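Local structure of phthiocerol synthesis polyketide synthase type I PpsC (Mycobacterium tuberculosis, 7AHB) at residues G64-L67 / L68-P72; A79-E82 / P83-A87; L111-I114 / G115-A119; T121-W124 / R125-V129. The protein takes part in phthiocerol synthesis as a type I polyketide synthase, with an acyltransferase domain that probably selects extender units and loads them onto the acyl carrier protein. All coordinates share one frame; numbering follows the deposited sequence.

Contact 1. Residues G64-L67 / L68-P72; sequences GRQL and LADEP. With NA (sodium ion), chain Q.
E71 lies one turn after L67, and its side chain starts against the carbonyl of that leucine. CB is 3.4 Å from L67 O. CG packs on the leucine branch, 3.9 Å from L67 CD2, and the two chains pass at a slant. CG stands opposite the carbonyl carbon (chi1 -70°), and a bend at chi2 (-64°) carries the carboxylate away from the turn and toward the sodium ion, which OE1 binds at 2.9 Å. The same oxygen bonds to the hydroxyl of Y127, so OE1 has two partners, a metal ion and a hydroxyl, while CB and CG rest on the carbonyl and branch of L67. The backbone repeats the pairing. E71 N donates to L67 O at 2.9 Å, while D70 N reaches that oxygen at 3.2 Å from above the carbonyl plane, so one acceptor takes two amides as the helix runs out. Near its start, L68 N bonds to G64 O at 2.8 Å. On the outer face Q66 and D70 run side by side, with Q66 OE1 3.7 Å from D70 OD2 and the amide turned 68° from the carboxylate. L67 faces inward, toward F74 and L120. E71 is also the N-cap of helix 72-89, so this is a tight corner between consecutive helices, with a sodium site that E71 shares with A73 at the junction.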
# COMPACT_ATOMS: atom_id res chain seq x y z
N GLY A 64 8.55 15.14 0.67
CA GLY A 64 8.42 15.58 -0.69
C GLY A 64 8.84 17.00 -0.96
O GLY A 64 8.92 17.39 -2.14
N ARG A 65 9.15 17.78 0.07
CA ARG A 65 9.46 19.19 -0.13
C ARG A 65 10.67 19.36 -1.05
O ARG A 65 10.62 20.11 -2.03
CB ARG A 65 9.71 19.87 1.22
CG ARG A 65 9.44 21.36 1.24
CD ARG A 65 9.22 21.85 2.70
NE ARG A 65 10.26 21.34 3.60
CZ ARG A 65 10.14 21.23 4.92
NH1 ARG A 65 9.01 21.59 5.53
NH2 ARG A 65 11.14 20.73 5.64
N GLN A 66 11.77 18.67 -0.75
CA GLN A 66 12.95 18.80 -1.60
C GLN A 66 12.73 18.12 -2.95
O GLN A 66 13.30 18.55 -3.96
CB GLN A 66 14.20 18.23 -0.93
CG GLN A 66 14.86 19.15 0.10
CD GLN A 66 14.85 20.64 -0.28
OE1 GLN A 66 15.51 21.06 -1.25
NE2 GLN A 66 14.09 21.44 0.49
N LEU A 67 11.92 17.07 -2.99
CA LEU A 67 11.60 16.44 -4.26
C LEU A 67 10.91 17.44 -5.18
O LEU A 67 11.24 17.55 -6.37
CB LEU A 67 10.71 15.21 -4.05
CG LEU A 67 11.35 13.98 -3.40
CD1 LEU A 67 10.32 12.87 -3.28
CD2 LEU A 67 12.56 13.51 -4.19
N LEU A 68 9.93 18.18 -4.65
CA LEU A 68 9.17 19.11 -5.48
C LEU A 68 10.08 20.13 -6.16
O LEU A 68 9.83 20.52 -7.31
CB LEU A 68 8.12 19.80 -4.63
CG LEU A 68 6.79 20.17 -5.27
CD1 LEU A 68 6.09 18.95 -5.83
CD2 LEU A 68 5.90 20.91 -4.25
N ALA A 69 11.17 20.52 -5.50
CA ALA A 69 12.05 21.54 -6.05
C ALA A 69 13.18 20.98 -6.89
O ALA A 69 13.71 21.71 -7.73
CB ALA A 69 12.65 22.38 -4.92
N ASP A 70 13.56 19.71 -6.71
CA ASP A 70 14.77 19.17 -7.32
C ASP A 70 14.52 18.04 -8.32
O ASP A 70 15.47 17.61 -8.99
CB ASP A 70 15.74 18.66 -6.24
CG ASP A 70 16.21 19.77 -5.31
OD1 ASP A 70 15.94 20.95 -5.61
OD2 ASP A 70 16.86 19.46 -4.28
N GLU A 71 13.30 17.55 -8.43
CA GLU A 71 12.99 16.36 -9.23
C GLU A 71 11.80 16.71 -10.12
O GLU A 71 10.64 16.53 -9.72
CB GLU A 71 12.71 15.16 -8.34
CG GLU A 71 13.96 14.65 -7.63
CD GLU A 71 15.02 14.12 -8.61
OE1 GLU A 71 14.68 13.84 -9.77
OE2 GLU A 71 16.20 14.00 -8.21
N PRO A 72 12.07 17.21 -11.33
CA PRO A 72 10.96 17.68 -12.19
C PRO A 72 9.89 16.65 -12.47
O PRO A 72 8.71 17.01 -12.55
CB PRO A 72 11.68 18.12 -13.49
CG PRO A 72 13.05 18.49 -13.05
CD PRO A 72 13.39 17.58 -11.88
NA NA Q . 12.70 13.88 -11.93

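Contact 2. Residues A79-E82 / P83-A87; sequences AELE and PEFVA
V86 N donates to E82 O at 2.9 Å in an almost straight bond, 173° at the hydrogen. Beside it F85 N reaches L81 O at 3.1 Å and is just as straight, so these two bonds carry the helix across a weak point. That point is P83, which has no N-H to give to A79 O and instead brings its CD to 3.2 Å from that oxygen. One residue on, E84 N has left its helical acceptor as well and donates to water 1 at 2.9 Å. The water in turn donates to E80 O and so bridges E80 O and E84 N, while A79 O faces the proline ring: a proline kink within helix 72-89, with a solvent molecule let into the opened turn. Side chains follow the same spacing along the helix. L81 CB lies 4.0 Å from F85 CE2, slanting against the ring; the ring also meets F91 edge-to-face and touches L157 of helix 153-167. E82 starts out opposite its backbone N (chi1 -175°) and then folds at chi2 (67°), which lays the carboxylate beside V86, with OE2 3.4 Å from V86 CG2. The two oxygens of E82 have separate partners near the start of helix 93-98: OE2 bonds to S92 OG, and OE1 takes the amide of R94.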
# COMPACT_ATOMS: atom_id res chain seq x y z
N ALA A 79 1.84 18.39 -9.96
CA ALA A 79 1.13 19.42 -10.71
C ALA A 79 -0.05 18.85 -11.49
O ALA A 79 -1.14 19.45 -11.52
CB ALA A 79 2.09 20.13 -11.66
N GLU A 80 0.14 17.68 -12.12
CA GLU A 80 -0.92 17.10 -12.96
C GLU A 80 -2.08 16.59 -12.12
O GLU A 80 -3.25 16.69 -12.53
CB GLU A 80 -0.33 15.99 -13.83
CG GLU A 80 0.48 16.54 -14.99
CD GLU A 80 1.64 15.62 -15.44
OE1 GLU A 80 2.56 16.13 -16.13
OE2 GLU A 80 1.65 14.39 -15.13
N LEU A 81 -1.79 16.06 -10.94
CA LEU A 81 -2.86 15.59 -10.06
C LEU A 81 -3.64 16.73 -9.42
O LEU A 81 -4.85 16.60 -9.17
CB LEU A 81 -2.30 14.70 -8.96
CG LEU A 81 -1.74 13.35 -9.39
CD1 LEU A 81 -0.86 12.79 -8.30
CD2 LEU A 81 -2.88 12.41 -9.74
N GLU A 82 -2.96 17.85 -9.17
CA GLU A 82 -3.53 18.89 -8.30
C GLU A 82 -4.93 19.32 -8.72
O GLU A 82 -5.80 19.44 -7.83
CB GLU A 82 -2.56 20.08 -8.24
CG GLU A 82 -2.93 21.19 -7.31
CD GLU A 82 -2.90 20.77 -5.85
OE1 GLU A 82 -2.22 19.79 -5.50
OE2 GLU A 82 -3.56 21.47 -5.05
N PRO A 83 -5.23 19.56 -10.00
CA PRO A 83 -6.60 20.00 -10.34
C PRO A 83 -7.67 19.01 -9.89
O PRO A 83 -8.72 19.42 -9.37
CB PRO A 83 -6.57 20.16 -11.87
CG PRO A 83 -5.13 20.37 -12.18
CD PRO A 83 -4.36 19.51 -11.19
N GLU A 84 -7.45 17.72 -10.11
CA GLU A 84 -8.45 16.75 -9.67
C GLU A 84 -8.56 16.71 -8.15
O GLU A 84 -9.67 16.71 -7.61
CB GLU A 84 -8.12 15.37 -10.24
CG GLU A 84 -8.80 15.11 -11.58
CD GLU A 84 -10.33 15.11 -11.47
OE1 GLU A 84 -10.96 16.10 -11.89
OE2 GLU A 84 -10.90 14.15 -10.94
N PHE A 85 -7.43 16.75 -7.44
CA PHE A 85 -7.47 16.79 -5.98
C PHE A 85 -8.29 17.97 -5.48
O PHE A 85 -9.15 17.82 -4.59
CB PHE A 85 -6.07 16.91 -5.40
CG PHE A 85 -5.41 15.59 -5.14
CD1 PHE A 85 -6.13 14.51 -4.67
CD2 PHE A 85 -4.07 15.43 -5.38
CE1 PHE A 85 -5.52 13.31 -4.45
CE2 PHE A 85 -3.47 14.22 -5.16
CZ PHE A 85 -4.18 13.17 -4.68
N VAL A 86 -8.00 19.17 -6.00
CA VAL A 86 -8.72 20.36 -5.56
C VAL A 86 -10.23 20.14 -5.70
O VAL A 86 -11.01 20.41 -4.78
CB VAL A 86 -8.23 21.60 -6.34
CG1 VAL A 86 -9.20 22.75 -6.21
CG2 VAL A 86 -6.85 22.00 -5.81
N ALA A 87 -10.64 19.61 -6.84
CA ALA A 87 -12.06 19.44 -7.11
C ALA A 87 -12.64 18.12 -6.60
O ALA A 87 -13.84 18.04 -6.36
CB ALA A 87 -12.33 19.58 -8.63
O HOH W 1 -5.74 16.46 -12.15

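Contact 3. Residues L111-I114 / G115-A119; sequences LGLI and GMQLA
L113 and Q117 meet through both backbone and side chain: Q117 N donates to L113 O at 2.9 Å, and the amide end of Q117 passes obliquely over the leucine branch, with CD 3.8 Å from L113 CG. The three neighbouring acceptors are satisfied in the same way. L111 O takes G115 N, G112 O takes M116 N at 3.0 Å, and I114 O takes L118 N at 3.0 Å with an angle of 171° at the hydrogen. Every carbonyl from L111 to I114 therefore has the amide four residues on, and G115 O continues the pattern with A119 N. This is regular alpha helix, a largely buried part of helix 106-126, with helices 72-89, 141-147 and 153-167 around it. The carboxamide of Q117 is less firmly tied. NE2 makes a weak hydrogen bond to S54 O, while OE1 rests 3.4 Å from I114 CA. With chi1 at -76°, the extended chain reaches back along the preceding turn. On the adjoining face I114 and L118 run side by side in the same direction, I114 CG1 4.0 Å from L118 CD1, and helix 141-147 covers them through V142 and V146. Further along, Q117 O accepts from the hydroxyl of T121, while L118 O bonds to a glycerol, probably from the crystallisation liquor.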
# COMPACT_ATOMS: atom_id res chain seq x y z
N LEU A 111 -6.05 10.14 0.53
CA LEU A 111 -5.88 10.88 -0.73
C LEU A 111 -4.43 11.32 -0.91
O LEU A 111 -3.86 11.18 -2.01
CB LEU A 111 -6.82 12.08 -0.74
CG LEU A 111 -8.29 11.77 -1.04
CD1 LEU A 111 -9.19 12.92 -0.70
CD2 LEU A 111 -8.39 11.37 -2.54
N GLY A 112 -3.83 11.89 0.14
CA GLY A 112 -2.42 12.25 0.07
C GLY A 112 -1.52 11.08 -0.27
O GLY A 112 -0.56 11.21 -1.04
N LEU A 113 -1.79 9.91 0.31
CA LEU A 113 -0.94 8.75 0.07
C LEU A 113 -0.96 8.34 -1.40
O LEU A 113 0.08 8.10 -2.01
CB LEU A 113 -1.41 7.60 0.95
CG LEU A 113 -0.74 6.25 0.69
CD1 LEU A 113 0.78 6.38 0.89
CD2 LEU A 113 -1.34 5.14 1.58
N ILE A 114 -2.14 8.29 -2.01
CA ILE A 114 -2.17 7.84 -3.40
C ILE A 114 -1.49 8.87 -4.30
O ILE A 114 -0.84 8.52 -5.29
CB ILE A 114 -3.60 7.51 -3.86
CG1 ILE A 114 -3.57 6.98 -5.31
CG2 ILE A 114 -4.50 8.71 -3.74
CD1 ILE A 114 -4.81 6.22 -5.73
N GLY A 115 -1.63 10.15 -3.98
CA GLY A 115 -0.92 11.16 -4.76
C GLY A 115 0.59 10.98 -4.69
O GLY A 115 1.30 11.12 -5.70
N MET A 116 1.09 10.74 -3.48
CA MET A 116 2.51 10.49 -3.32
C MET A 116 2.93 9.24 -4.07
O MET A 116 4.02 9.20 -4.65
CB MET A 116 2.88 10.35 -1.83
CG MET A 116 2.96 11.68 -1.06
SD MET A 116 4.30 12.77 -1.63
CE MET A 116 5.76 11.80 -1.36
N GLN A 117 2.10 8.19 -4.03
CA GLN A 117 2.44 6.92 -4.69
C GLN A 117 2.55 7.09 -6.21
O GLN A 117 3.50 6.60 -6.84
CB GLN A 117 1.39 5.86 -4.37
CG GLN A 117 1.53 5.28 -2.94
CD GLN A 117 0.34 4.47 -2.53
OE1 GLN A 117 -0.79 4.73 -2.96
NE2 GLN A 117 0.57 3.50 -1.67
N LEU A 118 1.58 7.76 -6.81
CA LEU A 118 1.64 7.99 -8.25
C LEU A 118 2.78 8.93 -8.63
O LEU A 118 3.48 8.70 -9.62
CB LEU A 118 0.31 8.55 -8.73
CG LEU A 118 -0.87 7.66 -8.45
CD1 LEU A 118 -2.16 8.35 -8.80
CD2 LEU A 118 -0.74 6.33 -9.24
N ALA A 119 3.01 9.99 -7.84
CA ALA A 119 4.11 10.90 -8.16
C ALA A 119 5.47 10.21 -7.99
O ALA A 119 6.41 10.45 -8.75
CB ALA A 119 4.05 12.17 -7.28

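Contact 4. Residues T121-W124 / R125-V129; sequences TALW and RSYGV
W124 and V129 lie side by side, with the valine's branch point against the six-membered ring of the indole, at a slant: V129 CB is 3.6 Å from W124 CE3, and both methyls are almost as near. The chain has to turn back to bring them together, and it does so in a Schellman motif that ends helix 106-126. V129 N returns to W124 O at 3.0 Å, G128 N bonds to R125 O at 2.9 Å, and G128 takes the positive phi at the turn. Y127 N also donates to W124 O, from the face of the carbonyl opposite to V129 N. S126 has its OG between backbone N and carbonyl carbon (chi1 73°), the crowded position, which lets it bond to L123 O at 2.6 Å. L123 swings the other way, its CG opposite the backbone N (chi1 178°), and lays CD1 3.7 Å from Y127 CE2. Indole NE1 bonds to T345 OG1, and the ring meets F51 and I315, so the tryptophan ties the helix end to the parallel sheet. Water 2 donates to T121 O at 2.8 Å and to V129 O. L123 O thus keeps weak amide bonds and gains the S126 hydroxyl, while W124 O, without a bond from G128 N, takes two other amides, and the valine packs the reversal against the helix end.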
# COMPACT_ATOMS: atom_id res chain seq x y z
N THR A 121 6.00 7.00 -8.41
CA THR A 121 6.11 6.13 -9.58
C THR A 121 6.63 6.90 -10.78
O THR A 121 7.45 6.39 -11.54
CB THR A 121 4.76 5.49 -9.88
OG1 THR A 121 4.29 4.70 -8.76
CG2 THR A 121 4.87 4.54 -11.11
N ALA A 122 6.20 8.16 -10.92
CA ALA A 122 6.70 9.03 -11.99
C ALA A 122 8.18 9.31 -11.80
O ALA A 122 8.94 9.38 -12.78
CB ALA A 122 5.92 10.34 -12.00
N LEU A 123 8.61 9.46 -10.55
CA LEU A 123 10.01 9.74 -10.27
C LEU A 123 10.89 8.59 -10.71
O LEU A 123 11.89 8.79 -11.41
CB LEU A 123 10.18 10.02 -8.78
CG LEU A 123 11.60 10.30 -8.30
CD1 LEU A 123 12.20 11.47 -9.08
CD2 LEU A 123 11.64 10.57 -6.81
N TRP A 124 10.55 7.37 -10.28
CA TRP A 124 11.31 6.20 -10.72
C TRP A 124 11.32 6.08 -12.24
O TRP A 124 12.35 5.75 -12.85
CB TRP A 124 10.71 4.92 -10.12
CG TRP A 124 11.07 4.60 -8.71
CD1 TRP A 124 10.23 4.63 -7.63
CD2 TRP A 124 12.34 4.16 -8.21
NE1 TRP A 124 10.89 4.24 -6.51
CE2 TRP A 124 12.19 3.94 -6.83
CE3 TRP A 124 13.57 3.91 -8.80
CZ2 TRP A 124 13.23 3.47 -6.03
CZ3 TRP A 124 14.62 3.48 -8.00
CH2 TRP A 124 14.44 3.26 -6.63
N ARG A 125 10.17 6.33 -12.88
CA ARG A 125 10.10 6.24 -14.34
C ARG A 125 11.09 7.20 -15.00
O ARG A 125 11.70 6.86 -16.02
CB ARG A 125 8.68 6.56 -14.81
CG ARG A 125 8.55 6.67 -16.35
CD ARG A 125 7.12 6.43 -16.74
NE ARG A 125 6.74 6.46 -18.16
CZ ARG A 125 7.49 6.14 -19.22
NH1 ARG A 125 8.78 5.80 -19.11
NH2 ARG A 125 6.93 6.20 -20.43
N SER A 126 11.25 8.39 -14.43
CA SER A 126 12.14 9.38 -15.02
C SER A 126 13.60 8.93 -14.95
O SER A 126 14.43 9.47 -15.69
CB SER A 126 11.99 10.74 -14.32
OG SER A 126 12.56 10.74 -13.03
N TYR A 127 13.93 7.97 -14.09
CA TYR A 127 15.27 7.40 -14.02
C TYR A 127 15.33 6.00 -14.63
O TYR A 127 16.28 5.25 -14.36
CB TYR A 127 15.74 7.39 -12.56
CG TYR A 127 16.04 8.77 -12.05
CD1 TYR A 127 17.14 9.47 -12.51
CD2 TYR A 127 15.21 9.39 -11.12
CE1 TYR A 127 17.42 10.75 -12.07
CE2 TYR A 127 15.49 10.68 -10.66
CZ TYR A 127 16.60 11.34 -11.14
OH TYR A 127 16.90 12.62 -10.69
N GLY A 128 14.33 5.65 -15.46
CA GLY A 128 14.38 4.41 -16.22
C GLY A 128 13.93 3.18 -15.48
O GLY A 128 14.18 2.07 -15.96
N VAL A 129 13.26 3.34 -14.33
CA VAL A 129 12.81 2.22 -13.52
C VAL A 129 11.29 2.16 -13.61
O VAL A 129 10.57 3.05 -13.13
CB VAL A 129 13.27 2.35 -12.06
CG1 VAL A 129 12.72 1.20 -11.23
CG2 VAL A 129 14.78 2.42 -11.96
O HOH W 2 7.98 3.85 -12.69

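How the contacts relate
Contacts 3 and 4 lie in succession on helix 106-126, their centres 15 Å apart, and the two earlier contacts dock against this helix at different points. Contact 1 meets contact 4 where L67 CD2 packs 4.0 Å from L123 CD2, beside the probable hydrogen bond of 2.7 Å between E71 OE1 and Y127 OH. Contact 2 leans on contact 3, where F85 CZ is 3.8 Å from G115 CA. Contacts 1 and 2, on consecutive helices, do not touch. The sodium ion at E71 belongs to the junction of contacts 1 and 4. Contact 3 reaches the probable active site: Q117 touches the GxSxG pattern, consistent with the nucleophile elbow of acyltransferases.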